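Putative enoyl-CoA hydratase (PDB 3G64) probably catalyses a hydratase- or isomerase-type reaction on an acyl-CoA substrate, as a trimeric member of the crotonase family. Local coordinates at residues L38-F43 and G77-E82; S143-F148 and G182-A187; R168-G173 and I193-E198. All blocks are in the same frame, centred on the assembly; numbering follows the deposited sequence.

Contact 1. Residues L38-F43 and G77-E82; sequences LNALTF and GGDVDE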
ATOM      1  N   LEU A  38      26.229  -6.977  19.018  0.70 27.41           N
ATOM      2  CA  LEU A  38      24.857  -6.995  18.532  0.70 28.01           C
ATOM      3  C   LEU A  38      24.861  -7.181  17.012  0.70 28.53           C
ATOM      4  O   LEU A  38      24.078  -6.570  16.291  0.70 28.17           O
ATOM      5  CB  LEU A  38      24.144  -5.703  18.937  0.70 27.97           C
ATOM      6  CG  LEU A  38      23.839  -5.696  20.445  0.70 37.01           C
ATOM      7  CD1 LEU A  38      23.516  -4.298  20.943  0.70 39.17           C
ATOM      8  CD2 LEU A  38      22.722  -6.667  20.789  0.70 32.79           C
ATOM      9  N   ASN A  39      25.797  -8.000  16.540  1.00 27.06           N
ATOM     10  CA  ASN A  39      25.874  -8.369  15.144  1.00 27.72           C
ATOM     11  C   ASN A  39      26.006  -7.207  14.166  1.00 32.06           C
ATOM     12  O   ASN A  39      25.610  -7.318  12.996  1.00 31.35           O
ATOM     13  CB  ASN A  39      24.671  -9.237  14.836  1.00 28.37           C
ATOM     14  CG  ASN A  39      24.585 -10.414  15.796  1.00 28.35           C
ATOM     15  OD1 ASN A  39      25.602 -11.077  16.039  1.00 24.35           O
ATOM     16  ND2 ASN A  39      23.393 -10.673  16.352  1.00 24.51           N
ATOM     17  N   ALA A  40      26.572  -6.100  14.638  1.00 28.92           N
ATOM     18  CA  ALA A  40      26.821  -4.955  13.766  1.00 28.60           C
ATOM     19  C   ALA A  40      27.575  -5.379  12.502  1.00 28.48           C
ATOM     20  O   ALA A  40      28.589  -6.092  12.551  1.00 28.28           O
ATOM     21  CB  ALA A  40      27.594  -3.843  14.509  1.00 27.84           C
ATOM     22  N   LEU A  41      27.084  -4.900  11.371  1.00 30.05           N
ATOM     23  CA  LEU A  41      27.599  -5.276  10.070  1.00 27.92           C
ATOM     24  C   LEU A  41      28.862  -4.516   9.664  1.00 27.88           C
ATOM     25  O   LEU A  41      29.000  -3.316   9.903  1.00 27.17           O
ATOM     26  CB  LEU A  41      26.510  -5.045   9.021  1.00 27.36           C
ATOM     27  CG  LEU A  41      25.214  -5.819   9.219  1.00 27.32           C
ATOM     28  CD1 LEU A  41      24.129  -5.312   8.246  1.00 27.80           C
ATOM     29  CD2 LEU A  41      25.504  -7.285   9.009  1.00 28.11           C
ATOM     30  N   THR A  42      29.769  -5.233   9.014  1.00 27.12           N
ATOM     31  CA  THR A  42      30.974  -4.642   8.463  1.00 26.43           C
ATOM     32  C   THR A  42      30.892  -4.686   6.927  1.00 27.32           C
ATOM     33  O   THR A  42      30.010  -5.336   6.368  1.00 26.27           O
ATOM     34  CB  THR A  42      32.158  -5.471   8.853  1.00 25.77           C
ATOM     35  OG1 THR A  42      31.956  -6.790   8.334  1.00 27.14           O
ATOM     36  CG2 THR A  42      32.290  -5.553  10.419  1.00 22.98           C
ATOM     37  N   PHE A  43      31.844  -4.044   6.258  1.00 22.62           N
ATOM     38  CA  PHE A  43      31.905  -4.091   4.818  1.00 25.81           C
ATOM     39  C   PHE A  43      31.929  -5.527   4.336  1.00 27.37           C
ATOM     40  O   PHE A  43      31.282  -5.854   3.351  1.00 28.90           O
ATOM     41  CB  PHE A  43      33.166  -3.362   4.324  1.00 26.04           C
ATOM     42  CG  PHE A  43      33.129  -1.877   4.570  1.00 25.57           C
ATOM     43  CD1 PHE A  43      32.014  -1.139   4.219  1.00 24.34           C
ATOM     44  CD2 PHE A  43      34.187  -1.233   5.175  1.00 31.96           C
ATOM     45  CE1 PHE A  43      31.954   0.232   4.453  1.00 25.06           C
ATOM     46  CE2 PHE A  43      34.147   0.131   5.416  1.00 33.01           C
ATOM     47  CZ  PHE A  43      33.024   0.871   5.046  1.00 29.15           C
ATOM     48  N   GLY A  77      22.605  -2.855  13.082  1.00 26.41           N
ATOM     49  CA  GLY A  77      22.913  -2.088  11.889  1.00 26.07           C
ATOM     50  C   GLY A  77      24.385  -2.022  11.569  1.00 31.20           C
ATOM     51  O   GLY A  77      25.181  -2.851  12.032  1.00 32.39           O
ATOM     52  N   GLY A  78      24.764  -1.020  10.780  1.00 32.02           N
ATOM     53  CA  GLY A  78      26.155  -0.869  10.380  1.00 32.36           C
ATOM     54  C   GLY A  78      27.043  -0.462  11.557  1.00 31.37           C
ATOM     55  O   GLY A  78      26.657   0.354  12.398  1.00 30.34           O
ATOM     56  N   ASP A  79      28.245  -1.013  11.613  1.00 26.07           N
ATOM     57  CA  ASP A  79      29.166  -0.696  12.710  1.00 29.20           C
ATOM     58  C   ASP A  79      29.561   0.786  12.699  1.00 33.14           C
ATOM     59  O   ASP A  79      29.982   1.321  11.652  1.00 28.48           O
ATOM     60  CB  ASP A  79      30.417  -1.556  12.571  1.00 31.83           C
ATOM     61  CG  ASP A  79      31.307  -1.492  13.805  1.00 38.05           C
ATOM     62  OD1 ASP A  79      32.060  -0.494  13.993  1.00 35.31           O
ATOM     63  OD2 ASP A  79      31.253  -2.464  14.580  1.00 43.46           O
ATOM     64  N   VAL A  80      29.454   1.451  13.847  1.00 29.89           N
ATOM     65  CA  VAL A  80      29.707   2.890  13.886  1.00 30.59           C
ATOM     66  C   VAL A  80      31.150   3.313  13.570  1.00 31.38           C
ATOM     67  O   VAL A  80      31.375   4.365  12.976  1.00 28.61           O
ATOM     68  CB  VAL A  80      29.259   3.531  15.204  1.00 32.40           C
ATOM     69  CG1 VAL A  80      29.788   4.949  15.287  1.00 32.72           C
ATOM     70  CG2 VAL A  80      27.757   3.575  15.255  1.00 33.20           C
ATOM     71  N   ASP A  81      32.123   2.493  13.949  1.00 28.94           N
ATOM     72  CA  ASP A  81      33.506   2.805  13.633  1.00 29.82           C
ATOM     73  C   ASP A  81      33.965   2.188  12.320  1.00 31.38           C
ATOM     74  O   ASP A  81      34.628   2.859  11.508  1.00 28.39           O
ATOM     75  CB  ASP A  81      34.432   2.366  14.759  1.00 34.67           C
ATOM     76  CG  ASP A  81      34.525   3.410  15.878  1.00 45.57           C
ATOM     77  OD1 ASP A  81      34.580   4.632  15.590  1.00 49.84           O
ATOM     78  OD2 ASP A  81      34.539   2.996  17.046  1.00 47.26           O
ATOM     79  N   GLU A  82      33.603   0.922  12.113  1.00 26.18           N
ATOM     80  CA  GLU A  82      34.107   0.175  10.982  1.00 30.54           C
ATOM     81  C   GLU A  82      33.387   0.507   9.679  1.00 36.65           C
ATOM     82  O   GLU A  82      33.908   0.236   8.587  1.00 36.88           O
ATOM     83  CB  GLU A  82      34.073  -1.309  11.281  1.00 34.52           C
ATOM     84  CG  GLU A  82      35.253  -1.718  12.163  1.00 38.20           C
ATOM     85  CD  GLU A  82      35.173  -3.155  12.609  1.00 54.31           C
ATOM     86  OE1 GLU A  82      35.844  -4.016  11.995  1.00 56.16           O
ATOM     87  OE2 GLU A  82      34.422  -3.423  13.571  1.00 64.60           O
TER
HETATM   88  O   HOH W   1      33.502  -2.615   7.998  1.00 30.54           O
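Ala-40, Leu-41, Gly-77 and Asp-79 join two loops of the crotonase fold: the one that follows strand 27-32, and the glycine-rich turn leading into helix 80-87. In relatives these loops border the acyl-CoA site, and the backbone N-H just ahead of the aspartate forms one arm of the oxyanion hole, a role consistent with Gly-78 here. Two backbone bonds make a single bridge: Leu-41 N donates to Gly-77 O at 2.9 Å, and Asp-79 N returns a bond to Leu-41 O at 3.0 Å. Gly-77 has backbone angles that would press a side chain against the preceding carbonyl, which explains the glycine. Ala-40 is small enough for its CB to rest 3.6 Å from Gly-77 O.

Asp-79 suits its N-cap position. With CG anti to the backbone N (chi1 -169°), its carboxylate turns back over the first helical turn, where Asp-79 OD1 accepts from Glu-82 N at 2.8 Å. Asp-81 N also donates to Asp-79 OD1, at 3.0 Å. The two donors arrive from opposite faces of the carboxylate plane, so OD1 is gripped twice and its rotation is fixed. With an alanine in its place, the N-H groups of Asp-81 and Glu-82 would probably lose their cap, leaving the start of helix 80-87 less firmly held.

Farther along, the Phe-43 ring approaches Glu-82 O obliquely, CE2 at 3.2 Å, while a water accepts from Phe-43 N and donates to that same carbonyl. Glu-82 runs beside Thr-42 and forms a salt bridge with Arg-34; Thr-42 OG1 caps Ala-45 N of the helix beginning at Phe-43. Backbone bonds thus hold the loops together while side chains cap the two helix starts, which is consistent with keeping the Gly-78 peptide in a set orientation, as the oxyanion hole of relatives requires.

Contact 2. Residues S143-F148 and G182-A187; sequences STRFAF and GDTVRA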
ATOM      1  N   SER A 143      10.303  -9.431  22.629  1.00 21.52           N
ATOM      2  CA  SER A 143      11.373  -8.467  22.922  1.00 22.25           C
ATOM      3  C   SER A 143      11.812  -7.658  21.656  1.00 25.61           C
ATOM      4  O   SER A 143      12.690  -6.770  21.708  1.00 24.06           O
ATOM      5  CB  SER A 143      12.578  -9.206  23.514  1.00 26.95           C
ATOM      6  OG  SER A 143      13.263  -9.951  22.498  1.00 31.64           O
ATOM      7  N   THR A 144      11.220  -7.983  20.519  1.00 27.16           N
ATOM      8  CA  THR A 144      11.675  -7.398  19.244  1.00 27.58           C
ATOM      9  C   THR A 144      11.419  -5.896  19.185  1.00 29.40           C
ATOM     10  O   THR A 144      10.302  -5.442  19.463  1.00 29.15           O
ATOM     11  CB  THR A 144      10.971  -8.063  18.049  1.00 23.34           C
ATOM     12  OG1 THR A 144      11.334  -9.449  17.999  1.00 23.65           O
ATOM     13  CG2 THR A 144      11.370  -7.367  16.729  1.00 27.28           C
ATOM     14  N   ARG A 145      12.466  -5.138  18.869  1.00 24.23           N
ATOM     15  CA  ARG A 145      12.390  -3.685  18.745  1.00 25.29           C
ATOM     16  C   ARG A 145      13.000  -3.186  17.414  1.00 28.14           C
ATOM     17  O   ARG A 145      14.230  -3.179  17.260  1.00 30.47           O
ATOM     18  CB  ARG A 145      13.174  -3.005  19.866  1.00 25.34           C
ATOM     19  CG  ARG A 145      12.818  -3.493  21.269  1.00 32.04           C
ATOM     20  CD  ARG A 145      13.749  -2.903  22.334  1.00 37.78           C
ATOM     21  NE  ARG A 145      12.840  -2.433  23.347  1.00 47.86           N
ATOM     22  CZ  ARG A 145      12.724  -1.182  23.778  1.00 47.86           C
ATOM     23  NH1 ARG A 145      13.561  -0.219  23.392  1.00 40.65           N
ATOM     24  NH2 ARG A 145      11.769  -0.922  24.659  1.00 49.83           N
ATOM     25  N   PHE A 146      12.148  -2.747  16.488  1.00 21.22           N
ATOM     26  CA  PHE A 146      12.588  -2.128  15.233  1.00 19.80           C
ATOM     27  C   PHE A 146      12.905  -0.657  15.428  1.00 24.21           C
ATOM     28  O   PHE A 146      12.191   0.065  16.148  1.00 26.98           O
ATOM     29  CB  PHE A 146      11.481  -2.168  14.174  1.00 22.64           C
ATOM     30  CG  PHE A 146      11.079  -3.529  13.732  1.00 26.92           C
ATOM     31  CD1 PHE A 146      11.640  -4.099  12.591  1.00 27.65           C
ATOM     32  CD2 PHE A 146      10.059  -4.219  14.410  1.00 27.10           C
ATOM     33  CE1 PHE A 146      11.207  -5.371  12.128  1.00 27.48           C
ATOM     34  CE2 PHE A 146       9.627  -5.491  13.963  1.00 26.68           C
ATOM     35  CZ  PHE A 146      10.216  -6.067  12.831  1.00 26.76           C
ATOM     36  N   ALA A 147      13.959  -0.196  14.774  1.00 19.30           N
ATOM     37  CA  ALA A 147      14.204   1.230  14.732  1.00 20.47           C
ATOM     38  C   ALA A 147      14.828   1.607  13.392  1.00 23.32           C
ATOM     39  O   ALA A 147      15.897   1.130  13.037  1.00 21.11           O
ATOM     40  CB  ALA A 147      15.114   1.665  15.920  1.00 16.45           C
ATOM     41  N   PHE A 148      14.134   2.443  12.629  1.00 22.69           N
ATOM     42  CA  PHE A 148      14.657   2.872  11.318  1.00 25.38           C
ATOM     43  C   PHE A 148      15.356   4.181  11.527  1.00 24.65           C
ATOM     44  O   PHE A 148      14.817   5.229  11.193  1.00 29.57           O
ATOM     45  CB  PHE A 148      13.501   2.991  10.314  1.00 22.52           C
ATOM     46  CG  PHE A 148      12.862   1.663   9.993  1.00 23.60           C
ATOM     47  CD1 PHE A 148      13.352   0.878   8.950  1.00 22.19           C
ATOM     48  CD2 PHE A 148      11.822   1.179  10.758  1.00 20.66           C
ATOM     49  CE1 PHE A 148      12.772  -0.364   8.656  1.00 20.25           C
ATOM     50  CE2 PHE A 148      11.237  -0.071  10.466  1.00 22.31           C
ATOM     51  CZ  PHE A 148      11.723  -0.834   9.407  1.00 19.90           C
ATOM     52  N   GLY A 182      12.700   7.979  13.522  1.00 23.13           N
ATOM     53  CA  GLY A 182      13.577   6.911  13.960  1.00 23.60           C
ATOM     54  C   GLY A 182      13.287   6.391  15.371  1.00 25.93           C
ATOM     55  O   GLY A 182      14.191   5.887  16.030  1.00 29.11           O
ATOM     56  N   ASP A 183      12.046   6.513  15.839  1.00 22.25           N
ATOM     57  CA  ASP A 183      11.676   6.003  17.166  1.00 25.76           C
ATOM     58  C   ASP A 183      11.491   4.486  17.169  1.00 26.57           C
ATOM     59  O   ASP A 183      11.133   3.865  16.162  1.00 24.27           O
ATOM     60  CB  ASP A 183      10.398   6.682  17.682  1.00 29.13           C
ATOM     61  CG  ASP A 183      10.638   8.126  18.153  1.00 38.58           C
ATOM     62  OD1 ASP A 183      11.805   8.481  18.440  1.00 37.20           O
ATOM     63  OD2 ASP A 183       9.663   8.913  18.237  1.00 38.12           O
ATOM     64  N   THR A 184      11.727   3.885  18.323  1.00 29.15           N
ATOM     65  CA  THR A 184      11.567   2.444  18.483  1.00 26.90           C
ATOM     66  C   THR A 184      10.120   1.978  18.311  1.00 26.29           C
ATOM     67  O   THR A 184       9.178   2.608  18.785  1.00 27.27           O
ATOM     68  CB  THR A 184      12.140   1.985  19.861  1.00 33.58           C
ATOM     69  OG1 THR A 184      13.539   2.228  19.845  1.00 36.54           O
ATOM     70  CG2 THR A 184      11.914   0.487  20.098  1.00 28.73           C
ATOM     71  N   VAL A 185       9.963   0.888  17.568  1.00 24.46           N
ATOM     72  CA  VAL A 185       8.678   0.267  17.361  1.00 26.14           C
ATOM     73  C   VAL A 185       8.737  -1.069  18.087  1.00 26.08           C
ATOM     74  O   VAL A 185       9.425  -1.990  17.646  1.00 25.60           O
ATOM     75  CB  VAL A 185       8.364   0.034  15.872  1.00 27.88           C
ATOM     76  CG1 VAL A 185       7.023  -0.663  15.723  1.00 23.70           C
ATOM     77  CG2 VAL A 185       8.342   1.365  15.091  1.00 23.81           C
ATOM     78  N   ARG A 186       8.029  -1.159  19.211  0.50 26.90           N
ATOM     79  CA  ARG A 186       7.959  -2.410  19.980  0.50 27.96           C
ATOM     80  C   ARG A 186       7.046  -3.447  19.314  0.50 27.51           C
ATOM     81  O   ARG A 186       6.293  -3.135  18.384  0.50 27.53           O
ATOM     82  CB  ARG A 186       7.499  -2.141  21.419  0.50 27.05           C
ATOM     83  CG  ARG A 186       8.125  -0.914  22.062  0.50 29.91           C
ATOM     84  CD  ARG A 186       7.797  -0.856  23.562  0.50 36.61           C
ATOM     85  NE  ARG A 186       6.658   0.006  23.895  0.50 39.49           N
ATOM     86  CZ  ARG A 186       5.404  -0.407  24.101  0.50 40.06           C
ATOM     87  NH1 ARG A 186       5.061  -1.691  23.982  0.50 32.07           N
ATOM     88  NH2 ARG A 186       4.474   0.485  24.414  0.50 43.31           N
ATOM     89  N   ALA A 187       7.108  -4.686  19.793  1.00 27.60           N
ATOM     90  CA  ALA A 187       6.334  -5.772  19.181  1.00 25.82           C
ATOM     91  C   ALA A 187       4.808  -5.537  18.997  1.00 29.74           C
ATOM     92  O   ALA A 187       4.262  -5.894  17.963  1.00 28.14           O
ATOM     93  CB  ALA A 187       6.577  -7.111  19.951  1.00 25.39           C
TER
HETATM   94  O   HOH W   2       9.185  -5.279  22.078  1.00 22.58           O
HETATM   95  O   HOH W   3      11.814   3.783  13.433  1.00 19.51           O
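The Phe-146 ring meets Val-185 edge-on: Val-185 O lies in the ring plane, 4.0 Å from CD2, where the slightly positive ring hydrogens suit a carbonyl oxygen. The flat guanidinium of Arg-145 instead carries a methyl over one face, Thr-184 CG2 standing 3.7 Å from NH1. That same methyl touches Arg-145 CB, so the arginine, bent at chi3, curls round the threonine and crosses it obliquely. Thr-184 can offer this methyl because its CG2 is anti to the backbone N, beside the carbonyl carbon. Arg-186 lies alongside Arg-145, pointing the same way, their guanidinium planes 28° apart and Arg-186 CD 4.1 Å from Arg-145 NH2. At the Phe-148 ring a water occupies the edge, in the ring plane.

The backbones behind these groups run antiparallel, as strand 145-147 beside the short strand 185-186. Phe-146 and Val-185 form a hydrogen-bonded pair: Val-185 N gives a nearly straight bond to Phe-146 O (2.8 Å, 168°), and Phe-146 N answers to Val-185 O at 3.1 Å, more bent. Their side chains share one face of the sheet, CB to CB 4.2 Å. This face looks inward, with Phe-146 packed on Leu-120 and Ala-132 and Val-185 on Leu-178.

Beyond the pair, direct backbone bonds give way to water bridges. One water accepts from Phe-148 N and donates to Asp-183 O; another accepts from Ala-187 N and donates to Thr-144 O at 2.8 Å. Gly-182, leaving its helix with positive phi, sets its CA 3.5 Å from Phe-148 O. Asp-183 OD1 forms salt bridges with Arg-152 and with Arg-215 of the second subunit.

Aromatic and branched residues therefore fill the inward face, while Arg-145 and Arg-186 stand on the other, exposed one. Two direct bonds and two water bridges join the backbones.

Contact 3. Residues R168-G173 and I193-E198; sequences RVVGLG and IGLISE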
ATOM      1  N   ARG A 168       5.069   0.191   1.535  1.00 16.76           N
ATOM      2  CA  ARG A 168       4.338  -0.911   0.905  1.00 16.24           C
ATOM      3  C   ARG A 168       3.967  -2.005   1.916  1.00 22.02           C
ATOM      4  O   ARG A 168       3.106  -2.852   1.639  1.00 19.83           O
ATOM      5  CB  ARG A 168       5.137  -1.506  -0.267  1.00 17.63           C
ATOM      6  CG  ARG A 168       5.103  -0.551  -1.480  1.00 17.52           C
ATOM      7  CD  ARG A 168       6.203  -0.854  -2.460  1.00 20.05           C
ATOM      8  NE  ARG A 168       6.056  -0.042  -3.680  1.00 19.66           N
ATOM      9  CZ  ARG A 168       6.530   1.198  -3.841  1.00 20.06           C
ATOM     10  NH1 ARG A 168       7.159   1.813  -2.843  1.00 19.62           N
ATOM     11  NH2 ARG A 168       6.366   1.829  -5.019  1.00 19.65           N
ATOM     12  N   VAL A 169       4.594  -1.962   3.090  1.00 20.93           N
ATOM     13  CA  VAL A 169       4.270  -2.924   4.146  1.00 21.12           C
ATOM     14  C   VAL A 169       3.276  -2.322   5.140  1.00 19.66           C
ATOM     15  O   VAL A 169       2.295  -2.962   5.499  1.00 23.16           O
ATOM     16  CB  VAL A 169       5.554  -3.428   4.870  1.00 24.63           C
ATOM     17  CG1 VAL A 169       5.205  -4.328   6.068  1.00 25.44           C
ATOM     18  CG2 VAL A 169       6.438  -4.194   3.877  1.00 18.86           C
ATOM     19  N   VAL A 170       3.510  -1.086   5.571  1.00 19.33           N
ATOM     20  CA  VAL A 170       2.735  -0.522   6.670  1.00 20.99           C
ATOM     21  C   VAL A 170       1.882   0.687   6.292  1.00 27.08           C
ATOM     22  O   VAL A 170       1.195   1.236   7.146  1.00 28.08           O
ATOM     23  CB  VAL A 170       3.645  -0.149   7.881  1.00 21.59           C
ATOM     24  CG1 VAL A 170       4.427  -1.370   8.372  1.00 19.32           C
ATOM     25  CG2 VAL A 170       4.624   1.029   7.529  1.00 17.13           C
ATOM     26  N   GLY A 171       1.920   1.109   5.024  1.00 23.20           N
ATOM     27  CA  GLY A 171       1.225   2.331   4.645  1.00 22.16           C
ATOM     28  C   GLY A 171       2.117   3.562   4.760  1.00 24.11           C
ATOM     29  O   GLY A 171       3.040   3.604   5.586  1.00 20.11           O
ATOM     30  N   LEU A 172       1.826   4.578   3.953  1.00 20.21           N
ATOM     31  CA  LEU A 172       2.636   5.808   3.901  1.00 23.93           C
ATOM     32  C   LEU A 172       2.648   6.650   5.191  1.00 27.11           C
ATOM     33  O   LEU A 172       3.658   7.268   5.535  1.00 25.18           O
ATOM     34  CB  LEU A 172       2.189   6.698   2.704  1.00 17.33           C
ATOM     35  CG  LEU A 172       2.920   8.043   2.579  1.00 19.82           C
ATOM     36  CD1 LEU A 172       4.437   7.863   2.281  1.00 19.32           C
ATOM     37  CD2 LEU A 172       2.218   8.942   1.487  1.00 20.27           C
ATOM     38  N   GLY A 173       1.535   6.709   5.912  1.00 23.46           N
ATOM     39  CA  GLY A 173       1.523   7.546   7.109  1.00 18.35           C
ATOM     40  C   GLY A 173       2.457   6.977   8.178  1.00 21.96           C
ATOM     41  O   GLY A 173       3.288   7.719   8.759  1.00 21.14           O
ATOM     42  N   ILE A 193       0.718  -2.719  13.015  1.00 25.70           N
ATOM     43  CA  ILE A 193       0.885  -2.023  11.741  1.00 24.04           C
ATOM     44  C   ILE A 193       1.303  -2.918  10.581  1.00 25.94           C
ATOM     45  O   ILE A 193       1.458  -2.431   9.452  1.00 29.20           O
ATOM     46  CB  ILE A 193       1.793  -0.764  11.836  1.00 24.61           C
ATOM     47  CG1 ILE A 193       3.270  -1.138  11.990  1.00 24.06           C
ATOM     48  CG2 ILE A 193       1.328   0.182  12.963  1.00 23.43           C
ATOM     49  CD1 ILE A 193       4.186   0.073  12.272  1.00 19.63           C
ATOM     50  N   GLY A 194       1.495  -4.213  10.828  1.00 25.61           N
ATOM     51  CA  GLY A 194       1.789  -5.120   9.720  1.00 21.89           C
ATOM     52  C   GLY A 194       3.226  -5.602   9.519  1.00 25.32           C
ATOM     53  O   GLY A 194       3.541  -6.233   8.496  1.00 23.37           O
ATOM     54  N   LEU A 195       4.086  -5.347  10.497  1.00 22.58           N
ATOM     55  CA  LEU A 195       5.502  -5.735  10.391  1.00 24.52           C
ATOM     56  C   LEU A 195       5.823  -7.150  10.856  1.00 28.18           C
ATOM     57  O   LEU A 195       6.936  -7.620  10.612  1.00 29.65           O
ATOM     58  CB  LEU A 195       6.387  -4.795  11.193  1.00 21.84           C
ATOM     59  CG  LEU A 195       6.678  -3.423  10.629  1.00 25.87           C
ATOM     60  CD1 LEU A 195       7.421  -2.571  11.689  1.00 24.58           C
ATOM     61  CD2 LEU A 195       7.494  -3.599   9.363  1.00 22.24           C
ATOM     62  N   ILE A 196       4.876  -7.821  11.523  1.00 23.11           N
ATOM     63  CA  ILE A 196       5.126  -9.171  12.049  1.00 27.61           C
ATOM     64  C   ILE A 196       4.318 -10.235  11.336  1.00 28.85           C
ATOM     65  O   ILE A 196       3.092 -10.108  11.228  1.00 28.78           O
ATOM     66  CB  ILE A 196       4.747  -9.264  13.545  1.00 29.60           C
ATOM     67  CG1 ILE A 196       5.479  -8.185  14.338  1.00 36.02           C
ATOM     68  CG2 ILE A 196       5.012 -10.682  14.115  1.00 26.40           C
ATOM     69  CD1 ILE A 196       6.951  -8.270  14.190  1.00 37.26           C
ATOM     70  N   SER A 197       4.982 -11.302  10.883  1.00 25.83           N
ATOM     71  CA  SER A 197       4.280 -12.412  10.223  1.00 23.95           C
ATOM     72  C   SER A 197       3.813 -13.465  11.235  1.00 25.28           C
ATOM     73  O   SER A 197       2.770 -14.089  11.060  1.00 28.46           O
ATOM     74  CB  SER A 197       5.198 -13.080   9.195  1.00 24.68           C
ATOM     75  OG  SER A 197       5.885 -12.093   8.433  1.00 26.89           O
ATOM     76  N   GLU A 198       4.608 -13.661  12.280  1.00 27.75           N
ATOM     77  CA  GLU A 198       4.262 -14.562  13.381  1.00 28.28           C
ATOM     78  C   GLU A 198       4.867 -14.056  14.676  1.00 29.08           C
ATOM     79  O   GLU A 198       6.069 -13.828  14.753  1.00 28.39           O
ATOM     80  CB  GLU A 198       4.770 -15.974  13.129  1.00 29.36           C
ATOM     81  CG  GLU A 198       4.462 -16.898  14.307  1.00 38.37           C
ATOM     82  CD  GLU A 198       4.941 -18.313  14.101  1.00 43.75           C
ATOM     83  OE1 GLU A 198       5.381 -18.646  12.977  1.00 43.64           O
ATOM     84  OE2 GLU A 198       4.869 -19.093  15.078  1.00 51.31           O
TER
HETATM   85  O   HOH W   4       2.149  -6.161   5.841  1.00 25.96           O
HETATM   86  O   HOH W   5      -0.595  -0.740   8.607  1.00 34.20           O
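Val-170, at the end of helix 162-170, reaches Ile-193 and Leu-195 with one branch. Its CB already lies 3.5 Å from Ile-193 O. One bond farther, CG1 meets the same carbonyl oxygen at 3.3 Å, Ile-193 CG1 at 3.8 Å and the Leu-195 side chain, whose CG is also at 3.8 Å. This branch points there because it is anti to the carbonyl carbon (chi1 -57°). Valine suits the spot, short and branched enough to wedge between two larger aliphatic chains. Next to it, Val-169 sets its CG1 3.5 Å from Gly-194 O and touches Leu-195 CD2, the two side chains crossing at about a right angle.

Gly-194 ends helix 187-193 in a Schellman motif, whose positive phi calls for glycine; the side-chain-free residue also lets the turn sit close to Val-169 O. A water donates to both Val-170 O and Ile-193 O, the latter at 2.8 Å, tying the two helix ends together.

Leu-133 of helix 127-134 packs against Val-169 and Leu-195. The contact thus joins two helix C-termini by aliphatic packing, with water donating hydrogen bonds to carbonyls at the helix ends.

Contacts 2 and 3 touch, their centres 13 Å apart: Phe-146 CE2 packs on Ile-196 CD1 at 3.9 Å, and their segments alternate along the chain. Contact 1 stands apart, its centre about 18 Å from that of contact 2 and 26 Å from that of contact 3. Helix 127-134 links all three, touching Leu-41 in contact 1, Phe-146 and Phe-148 in contact 2, and Val-169 and Leu-195 in contact 3. Contact 1 probably borders the acyl-CoA site, as in relatives. Near contact 3 a sulfate, probably from the crystallisation liquor, lies about 5 Å from the Val-170 side chain, and a zinc ion about 8 Å from that of Val-169.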